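Local atomic coordinates of D-hydantoinase (Ralstonia pickettii, PDB entry 1NFG), a protein that probably hydrolyses the cyclic amide bond of D-hydantoin derivatives stereospecifically, using two zinc ions in each subunit. Residues D2-N7 / G36-T41; L225-N230 / R253-L258; I390-P395 / P424-L429. One frame throughout, in Å; residues are numbered along the deposited sequence.

The three contacts follow one another along the chain. Interaction 1 joins 2-7 to 36-41 near the N-terminus. Interaction 2 joins 225-230 to 253-258 in the amidohydrolase TIM barrel. Interaction 3 joins 390-395 to 424-429 near the C-terminus. Interactions 1 and 3 lie about 15 Å apart between centres and touch: Ile-5 packs on Ile-390, Leu-392 and Leu-428, and Ile-3 on Leu-428. N-terminal and C-terminal strands thus meet in one beta-rich region. Interaction 2 lies about 48 Å from interaction 1 and about 38 Å from interaction 3, again between centres. It sits where two other subunits of the tetramer come close, across the chain's centre from interaction 3. All three lie away from the zinc site.

Interaction 1: D2-N7 / G36-T41; sequences DIIIKN and GPAERT
Two parallel strands pair at the N-terminal edge of the beta-rich region, where Ile-3 faces Arg-40 and Ile-4 faces Thr-41. Arg-40 N donates to Asp-2 O at 3.2 Å. Ile-4 N donates to Arg-40 O at 3.1 Å. Arg-40 thus bonds through both its N-H and its C=O to the residues on either side of Ile-3, the usual parallel pattern. On the Ile-4 face, Ile-4 reaches back with CG1 anti to the carbonyl carbon (chi1 -71°). This lays CD1 against Ala-38 CB, at 3.4 Å. Ala-38 CB also lies close to Ile-4 CG1, so the methyl packs along the end of the isoleucine. Further on, the extended chain of Lys-6 crosses Thr-41 at about a right angle, with Lys-6 CE 3.8 Å from Thr-41 CG2. On the other face, Ile-3 and Arg-40 lie side by side, and Ile-3 CG1 is 4.2 Å from Arg-40 CB. The Arg-40 guanidinium leads away to a salt bridge with Asp-436. On its other side strand 3-6 pairs antiparallel with strand 15-24, where Asp-2 and Ile-3 both face Ile-23 in a classic beta bulge. Strand 3-6 thus lies between 15-24 and 40-43. Val-433 of strand 432-436 touches both Ile-3 and Arg-40.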
loop_
_atom_site.group_PDB
_atom_site.type_symbol
_atom_site.label_atom_id
_atom_site.label_comp_id
_atom_site.label_asym_id
_atom_site.label_seq_id
_atom_site.Cartn_x
_atom_site.Cartn_y
_atom_site.Cartn_z
ATOM N N ASP A 2 -48.769 25.698 10.526
ATOM C CA ASP A 2 -48.075 26.689 11.347
ATOM C C ASP A 2 -47.175 27.590 10.523
ATOM O O ASP A 2 -47.141 28.807 10.723
ATOM C CB ASP A 2 -47.232 26.014 12.435
ATOM C CG ASP A 2 -48.027 25.027 13.264
ATOM O OD1 ASP A 2 -49.241 25.243 13.458
ATOM O OD2 ASP A 2 -47.433 24.034 13.738
ATOM N N ILE A 3 -46.430 26.989 9.602
ATOM C CA ILE A 3 -45.528 27.756 8.754
ATOM C C ILE A 3 -45.436 27.191 7.345
ATOM O O ILE A 3 -45.596 25.986 7.131
ATOM C CB ILE A 3 -44.106 27.826 9.374
ATOM C CG1 ILE A 3 -44.120 28.791 10.560
ATOM C CG2 ILE A 3 -43.085 28.265 8.330
ATOM C CD1 ILE A 3 -42.749 29.170 11.074
ATOM N N ILE A 4 -45.211 28.086 6.387
ATOM C CA ILE A 4 -45.054 27.714 4.991
ATOM C C ILE A 4 -43.819 28.423 4.461
ATOM O O ILE A 4 -43.676 29.641 4.618
ATOM C CB ILE A 4 -46.256 28.149 4.117
ATOM C CG1 ILE A 4 -47.484 27.296 4.434
ATOM C CG2 ILE A 4 -45.904 28.000 2.633
ATOM C CD1 ILE A 4 -48.748 27.749 3.699
ATOM N N ILE A 5 -42.919 27.656 3.855
ATOM C CA ILE A 5 -41.715 28.230 3.270
ATOM C C ILE A 5 -41.893 28.083 1.764
ATOM O O ILE A 5 -41.942 26.965 1.233
ATOM C CB ILE A 5 -40.446 27.499 3.757
ATOM C CG1 ILE A 5 -40.340 27.629 5.279
ATOM C CG2 ILE A 5 -39.207 28.110 3.106
ATOM C CD1 ILE A 5 -39.234 26.808 5.893
ATOM N N LYS A 6 -42.006 29.222 1.086
ATOM C CA LYS A 6 -42.246 29.246 -0.351
ATOM C C LYS A 6 -41.132 29.867 -1.183
ATOM O O LYS A 6 -40.316 30.643 -0.673
ATOM C CB LYS A 6 -43.530 30.028 -0.635
ATOM C CG LYS A 6 -43.389 31.517 -0.322
ATOM C CD LYS A 6 -44.612 32.323 -0.710
ATOM C CE LYS A 6 -44.414 33.804 -0.385
ATOM N NZ LYS A 6 -45.589 34.645 -0.770
ATOM N N ASN A 7 -41.132 29.531 -2.473
ATOM C CA ASN A 7 -40.173 30.069 -3.440
ATOM C C ASN A 7 -38.726 29.667 -3.224
ATOM O O ASN A 7 -37.818 30.295 -3.776
ATOM C CB ASN A 7 -40.230 31.605 -3.466
ATOM C CG ASN A 7 -41.634 32.138 -3.650
ATOM O OD1 ASN A 7 -42.468 31.515 -4.310
ATOM N ND2 ASN A 7 -41.900 33.305 -3.076
ATOM N N GLY A 36 -52.391 25.899 1.417
ATOM C CA GLY A 36 -53.453 26.481 2.213
ATOM C C GLY A 36 -52.988 27.633 3.082
ATOM O O GLY A 36 -51.926 28.210 2.833
ATOM N N PRO A 37 -53.771 27.996 4.112
ATOM C CA PRO A 37 -53.453 29.093 5.035
ATOM C C PRO A 37 -52.378 28.696 6.037
ATOM O O PRO A 37 -52.215 27.513 6.351
ATOM C CB PRO A 37 -54.788 29.370 5.731
ATOM C CG PRO A 37 -55.817 28.716 4.836
ATOM C CD PRO A 37 -55.120 27.477 4.382
ATOM N N ALA A 38 -51.660 29.692 6.548
ATOM C CA ALA A 38 -50.605 29.437 7.515
ATOM C C ALA A 38 -50.319 30.630 8.420
ATOM O O ALA A 38 -50.247 31.771 7.961
ATOM C CB ALA A 38 -49.337 29.026 6.789
ATOM N N GLU A 39 -50.153 30.350 9.711
ATOM C CA GLU A 39 -49.849 31.383 10.695
ATOM C C GLU A 39 -48.814 32.333 10.123
ATOM O O GLU A 39 -49.008 33.546 10.102
ATOM C CB GLU A 39 -49.299 30.750 11.978
ATOM C CG GLU A 39 -50.365 30.211 12.907
ATOM C CD GLU A 39 -51.075 31.322 13.664
ATOM O OE1 GLU A 39 -51.531 32.296 13.018
ATOM O OE2 GLU A 39 -51.178 31.219 14.909
ATOM N N ARG A 40 -47.710 31.772 9.651
ATOM C CA ARG A 40 -46.658 32.584 9.077
ATOM C C ARG A 40 -46.184 31.981 7.771
ATOM O O ARG A 40 -46.277 30.774 7.562
ATOM C CB ARG A 40 -45.487 32.692 10.049
ATOM C CG ARG A 40 -44.369 33.583 9.554
ATOM C CD ARG A 40 -43.239 33.619 10.557
ATOM N NE ARG A 40 -42.200 34.556 10.155
ATOM C CZ ARG A 40 -41.191 34.929 10.935
ATOM N NH1 ARG A 40 -41.084 34.439 12.163
ATOM N NH2 ARG A 40 -40.304 35.811 10.491
ATOM N N THR A 41 -45.693 32.839 6.886
ATOM C CA THR A 41 -45.180 32.400 5.602
ATOM C C THR A 41 -43.821 33.041 5.413
ATOM O O THR A 41 -43.657 34.245 5.611
ATOM C CB THR A 41 -46.103 32.817 4.434
ATOM O OG1 THR A 41 -47.308 32.039 4.470
ATOM C CG2 THR A 41 -45.403 32.600 3.096
#

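Interaction 2: L225-N230 / R253-L258; sequences LAEIVN and RGVRAL
The guanidinium of Arg-253 meets Glu-227 at its edge. OE1 of Glu-227 lies almost exactly in the guanidinium plane. Two nitrogens grip this one oxygen side-on: Arg-253 NE at 2.7 Å and Arg-253 NH2 at 2.8 Å from Glu-227 OE1. NE comes from the syn side, 32° out of the carboxylate plane. NH2 comes nearly along the C-O axis of OE1. The two flat groups are turned 34° against each other, so this salt bridge is not coplanar. The Arg-256 guanidinium is also met at its edge, by the backbone carbonyl of Asn-230. That bond, from Arg-256 NH2 to Asn-230 O, is weak.

Glu-227 reaches Arg-253 on an extended chain, with CG anti to the backbone N (chi1 -164°). Arg-253 bends at chi3 to meet it. The stem of Glu-227 crosses Val-255 at about a right angle, with Glu-227 CG 3.4 Å from Val-255 CG2. Val-255 CG1 lies 4.4 Å from Ala-226 CB.

The contact joins the C-terminal end of helix 212-229 to the turn between helix 241-253 and strand 257-262 of the TIM barrel. Asn-230, with positive phi, is the C-prime residue of a Schellman motif closing helix 212-229. Gly-254 ends helix 241-253 in the same way. From there the chain passes through an inverse gamma turn centred on Arg-256 into strand 257-262. This strand runs parallel to strand 233-235, and Ala-226 and Leu-258 both pack on strand 233-235.

Arg-213 of the second subunit comes close to Arg-253, a like charge. The shared carboxylate of Glu-227 probably eases this, although its ion pair with that Arg-213 is long and weak. Arg-256 packs on Arg-303 of the third subunit.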
loop_
_atom_site.group_PDB
_atom_site.type_symbol
_atom_site.label_atom_id
_atom_site.label_comp_id
_atom_site.label_asym_id
_atom_site.label_seq_id
_atom_site.Cartn_x
_atom_site.Cartn_y
_atom_site.Cartn_z
ATOM N N LEU A 225 -7.578 -3.147 17.121
ATOM C CA LEU A 225 -8.313 -3.626 18.285
ATOM C C LEU A 225 -9.778 -3.831 17.917
ATOM O O LEU A 225 -10.404 -4.816 18.327
ATOM C CB LEU A 225 -8.178 -2.625 19.441
ATOM C CG LEU A 225 -7.113 -2.921 20.510
ATOM C CD1 LEU A 225 -6.124 -3.989 20.033
ATOM C CD2 LEU A 225 -6.398 -1.624 20.875
ATOM N N ALA A 226 -10.327 -2.902 17.138
ATOM C CA ALA A 226 -11.715 -3.019 16.701
ATOM C C ALA A 226 -11.843 -4.299 15.872
ATOM O O ALA A 226 -12.817 -5.041 16.002
ATOM C CB ALA A 226 -12.109 -1.808 15.875
ATOM N N GLU A 227 -10.845 -4.566 15.035
ATOM C CA GLU A 227 -10.847 -5.765 14.207
ATOM C C GLU A 227 -10.864 -7.027 15.062
ATOM O O GLU A 227 -11.595 -7.978 14.765
ATOM C CB GLU A 227 -9.609 -5.799 13.305
ATOM C CG GLU A 227 -9.721 -6.799 12.165
ATOM C CD GLU A 227 -8.479 -6.851 11.294
ATOM O OE1 GLU A 227 -7.772 -5.823 11.175
ATOM O OE2 GLU A 227 -8.217 -7.924 10.710
ATOM N N ILE A 228 -10.042 -7.035 16.114
ATOM C CA ILE A 228 -9.939 -8.179 17.029
ATOM C C ILE A 228 -11.260 -8.443 17.740
ATOM O O ILE A 228 -11.726 -9.580 17.802
ATOM C CB ILE A 228 -8.847 -7.947 18.110
ATOM C CG1 ILE A 228 -7.470 -7.858 17.452
ATOM C CG2 ILE A 228 -8.876 -9.073 19.137
ATOM C CD1 ILE A 228 -7.020 -9.151 16.817
ATOM N N VAL A 229 -11.852 -7.393 18.293
ATOM C CA VAL A 229 -13.124 -7.539 18.981
ATOM C C VAL A 229 -14.216 -7.759 17.947
ATOM O O VAL A 229 -15.283 -8.286 18.258
ATOM C CB VAL A 229 -13.468 -6.283 19.806
ATOM C CG1 VAL A 229 -14.862 -6.406 20.387
ATOM C CG2 VAL A 229 -12.446 -6.104 20.919
ATOM N N ASN A 230 -13.926 -7.371 16.708
ATOM C CA ASN A 230 -14.877 -7.488 15.609
ATOM C C ASN A 230 -16.041 -6.547 15.905
ATOM O O ASN A 230 -17.201 -6.951 15.976
ATOM C CB ASN A 230 -15.390 -8.919 15.481
ATOM C CG ASN A 230 -16.316 -9.087 14.299
ATOM O OD1 ASN A 230 -17.075 -10.053 14.228
ATOM N ND2 ASN A 230 -16.259 -8.145 13.352
ATOM N N ARG A 253 -9.687 -4.269 4.867
ATOM C CA ARG A 253 -9.611 -5.560 5.534
ATOM C C ARG A 253 -10.992 -6.010 5.982
ATOM O O ARG A 253 -11.156 -7.128 6.450
ATOM C CB ARG A 253 -8.712 -5.483 6.761
ATOM C CG ARG A 253 -7.331 -4.941 6.494
ATOM C CD ARG A 253 -6.360 -5.460 7.529
ATOM N NE ARG A 253 -6.627 -4.943 8.865
ATOM C CZ ARG A 253 -6.240 -3.743 9.291
ATOM N NH1 ARG A 253 -5.570 -2.931 8.482
ATOM N NH2 ARG A 253 -6.509 -3.363 10.537
ATOM N N GLY A 254 -11.985 -5.134 5.867
ATOM C CA GLY A 254 -13.325 -5.503 6.282
ATOM C C GLY A 254 -13.708 -4.973 7.657
ATOM O O GLY A 254 -14.783 -5.284 8.184
ATOM N N VAL A 255 -12.829 -4.174 8.251
ATOM C CA VAL A 255 -13.118 -3.612 9.557
ATOM C C VAL A 255 -14.198 -2.554 9.380
ATOM O O VAL A 255 -14.115 -1.720 8.480
ATOM C CB VAL A 255 -11.853 -2.952 10.181
ATOM C CG1 VAL A 255 -12.212 -2.239 11.482
ATOM C CG2 VAL A 255 -10.788 -4.009 10.443
ATOM N N ARG A 256 -15.222 -2.593 10.222
ATOM C CA ARG A 256 -16.273 -1.593 10.130
ATOM C C ARG A 256 -15.716 -0.328 10.751
ATOM O O ARG A 256 -16.089 0.055 11.856
ATOM C CB ARG A 256 -17.521 -2.055 10.875
ATOM C CG ARG A 256 -18.210 -3.236 10.210
ATOM C CD ARG A 256 -19.375 -3.713 11.051
ATOM N NE ARG A 256 -18.947 -4.387 12.277
ATOM C CZ ARG A 256 -19.741 -4.608 13.323
ATOM N NH1 ARG A 256 -21.007 -4.199 13.298
ATOM N NH2 ARG A 256 -19.271 -5.246 14.392
ATOM N N ALA A 257 -14.800 0.308 10.030
ATOM C CA ALA A 257 -14.163 1.525 10.502
ATOM C C ALA A 257 -14.820 2.748 9.898
ATOM O O ALA A 257 -15.053 2.803 8.688
ATOM C CB ALA A 257 -12.686 1.505 10.145
ATOM N N LEU A 258 -15.126 3.724 10.746
ATOM C CA LEU A 258 -15.745 4.962 10.299
ATOM C C LEU A 258 -14.807 6.053 10.744
ATOM O O LEU A 258 -14.041 5.853 11.679
ATOM C CB LEU A 258 -17.102 5.176 10.967
ATOM C CG LEU A 258 -18.034 3.969 11.036
ATOM C CD1 LEU A 258 -19.327 4.376 11.701
ATOM C CD2 LEU A 258 -18.296 3.433 9.635
#

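Interaction 3: I390-P395 / P424-L429; sequences IVLWDP and PKTVLL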
loop_
_atom_site.group_PDB
_atom_site.type_symbol
_atom_site.label_atom_id
_atom_site.label_comp_id
_atom_site.label_asym_id
_atom_site.label_seq_id
_atom_site.Cartn_x
_atom_site.Cartn_y
_atom_site.Cartn_z
ATOM N N ILE A 390 -34.659 23.503 9.987
ATOM C CA ILE A 390 -34.319 24.044 8.686
ATOM C C ILE A 390 -33.394 25.250 8.678
ATOM O O ILE A 390 -33.375 26.035 9.619
ATOM C CB ILE A 390 -35.625 24.423 7.959
ATOM C CG1 ILE A 390 -36.463 23.165 7.749
ATOM C CG2 ILE A 390 -35.333 25.128 6.640
ATOM C CD1 ILE A 390 -37.844 23.455 7.227
ATOM N N VAL A 391 -32.632 25.384 7.595
ATOM C CA VAL A 391 -31.728 26.510 7.418
ATOM C C VAL A 391 -32.006 27.098 6.051
ATOM O O VAL A 391 -31.988 26.378 5.051
ATOM C CB VAL A 391 -30.247 26.093 7.431
ATOM C CG1 VAL A 391 -29.362 27.333 7.342
ATOM C CG2 VAL A 391 -29.942 25.302 8.678
ATOM N N LEU A 392 -32.278 28.398 6.009
ATOM C CA LEU A 392 -32.530 29.081 4.749
ATOM C C LEU A 392 -31.219 29.757 4.377
ATOM O O LEU A 392 -30.813 30.751 4.988
ATOM C CB LEU A 392 -33.664 30.093 4.907
ATOM C CG LEU A 392 -34.975 29.439 5.370
ATOM C CD1 LEU A 392 -36.101 30.449 5.269
ATOM C CD2 LEU A 392 -35.288 28.203 4.518
ATOM N N TRP A 393 -30.565 29.186 3.368
ATOM C CA TRP A 393 -29.259 29.633 2.903
ATOM C C TRP A 393 -29.288 30.586 1.712
ATOM O O TRP A 393 -30.013 30.370 0.742
ATOM C CB TRP A 393 -28.432 28.388 2.563
ATOM C CG TRP A 393 -26.944 28.559 2.633
ATOM C CD1 TRP A 393 -26.120 29.050 1.656
ATOM C CD2 TRP A 393 -26.100 28.246 3.747
ATOM N NE1 TRP A 393 -24.817 29.060 2.096
ATOM C CE2 TRP A 393 -24.778 28.572 3.376
ATOM C CE3 TRP A 393 -26.335 27.719 5.026
ATOM C CZ2 TRP A 393 -23.691 28.389 4.241
ATOM C CZ3 TRP A 393 -25.256 27.538 5.882
ATOM C CH2 TRP A 393 -23.950 27.873 5.485
ATOM N N ASP A 394 -28.495 31.648 1.802
ATOM C CA ASP A 394 -28.385 32.632 0.729
ATOM C C ASP A 394 -27.047 32.349 0.058
ATOM O O ASP A 394 -26.003 32.791 0.537
ATOM C CB ASP A 394 -28.367 34.052 1.293
ATOM C CG ASP A 394 -28.371 35.112 0.203
ATOM O OD1 ASP A 394 -27.823 34.856 -0.893
ATOM O OD2 ASP A 394 -28.919 36.208 0.453
ATOM N N PRO A 395 -27.060 31.611 -1.061
ATOM C CA PRO A 395 -25.827 31.274 -1.779
ATOM C C PRO A 395 -25.018 32.445 -2.330
ATOM O O PRO A 395 -23.822 32.304 -2.571
ATOM C CB PRO A 395 -26.321 30.338 -2.879
ATOM C CG PRO A 395 -27.681 30.871 -3.171
ATOM C CD PRO A 395 -28.239 31.109 -1.787
ATOM N N PRO A 424 -25.955 31.539 6.347
ATOM C CA PRO A 424 -27.224 31.065 6.920
ATOM C C PRO A 424 -28.026 32.328 7.228
ATOM O O PRO A 424 -27.481 33.286 7.793
ATOM C CB PRO A 424 -26.797 30.361 8.209
ATOM C CG PRO A 424 -25.340 30.079 8.016
ATOM C CD PRO A 424 -24.835 31.269 7.265
ATOM N N LYS A 425 -29.306 32.351 6.868
ATOM C CA LYS A 425 -30.109 33.548 7.120
ATOM C C LYS A 425 -31.146 33.411 8.220
ATOM O O LYS A 425 -31.160 34.205 9.159
ATOM C CB LYS A 425 -30.761 34.026 5.821
ATOM C CG LYS A 425 -29.801 34.826 4.956
ATOM C CD LYS A 425 -29.208 35.944 5.782
ATOM C CE LYS A 425 -28.337 36.862 4.963
ATOM N NZ LYS A 425 -27.784 37.949 5.823
ATOM N N THR A 426 -32.025 32.426 8.104
ATOM C CA THR A 426 -33.014 32.222 9.145
ATOM C C THR A 426 -33.048 30.724 9.424
ATOM O O THR A 426 -32.948 29.908 8.500
ATOM C CB THR A 426 -34.418 32.760 8.739
ATOM O OG1 THR A 426 -35.091 31.807 7.917
ATOM C CG2 THR A 426 -34.285 34.055 7.971
ATOM N N VAL A 427 -33.168 30.375 10.704
ATOM C CA VAL A 427 -33.167 28.984 11.140
ATOM C C VAL A 427 -34.411 28.576 11.920
ATOM O O VAL A 427 -34.923 29.345 12.740
ATOM C CB VAL A 427 -31.935 28.715 12.027
ATOM C CG1 VAL A 427 -31.850 27.234 12.382
ATOM C CG2 VAL A 427 -30.679 29.175 11.311
ATOM N N LEU A 428 -34.884 27.361 11.663
ATOM C CA LEU A 428 -36.050 26.820 12.346
ATOM C C LEU A 428 -35.687 25.541 13.091
ATOM O O LEU A 428 -34.995 24.673 12.557
ATOM C CB LEU A 428 -37.183 26.512 11.362
ATOM C CG LEU A 428 -37.965 27.686 10.768
ATOM C CD1 LEU A 428 -37.099 28.442 9.781
ATOM C CD2 LEU A 428 -39.216 27.163 10.077
ATOM N N LEU A 429 -36.160 25.438 14.328
ATOM C CA LEU A 429 -35.919 24.273 15.165
ATOM C C LEU A 429 -37.272 23.650 15.422
ATOM O O LEU A 429 -38.097 24.226 16.119
ATOM C CB LEU A 429 -35.274 24.694 16.491
ATOM C CG LEU A 429 -35.083 23.600 17.548
ATOM C CD1 LEU A 429 -34.243 22.462 16.991
ATOM C CD2 LEU A 429 -34.415 24.197 18.775
#
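Ile-390 N donates to Leu-428 O at 2.8 Å, and Leu-428 N returns a bond to Ile-390 O at 2.9 Å. This pair of bonds sets the register of two antiparallel strands. Farther along, Leu-392 N meets Thr-426 O, and Lys-425 N donates to Leu-392 O at 2.9 Å. The axes of the short strand segments 390-394 and 424-429 come within 4.8 Å, with 154° between their directions. Val-391 and Trp-393 share a face with Pro-424 and Val-427. Pro-424 lies over one face of the indole in a CH-pi contact. Pro-424 CD is 4.2 Å from the centroid of the Trp-393 six-membered ring and 21° off the ring normal. CG of Trp-393 is roughly anti to the backbone N (chi1 -155°), which helps bring the benzene part of the indole to the proline. Val-391 CG1 lies alongside, 4.1 Å from Pro-424 CB. On the opposite face, Leu-392 packs against the side chain of Thr-426, and Ile-390 against Leu-428. The pairing is continued on both sides, by strand 48-58 next to 390-400 and by strand 432-436 next to 419-429. Helix 343-352 covers the sheet face of Trp-393 and Pro-424, and its Met-345 touches both.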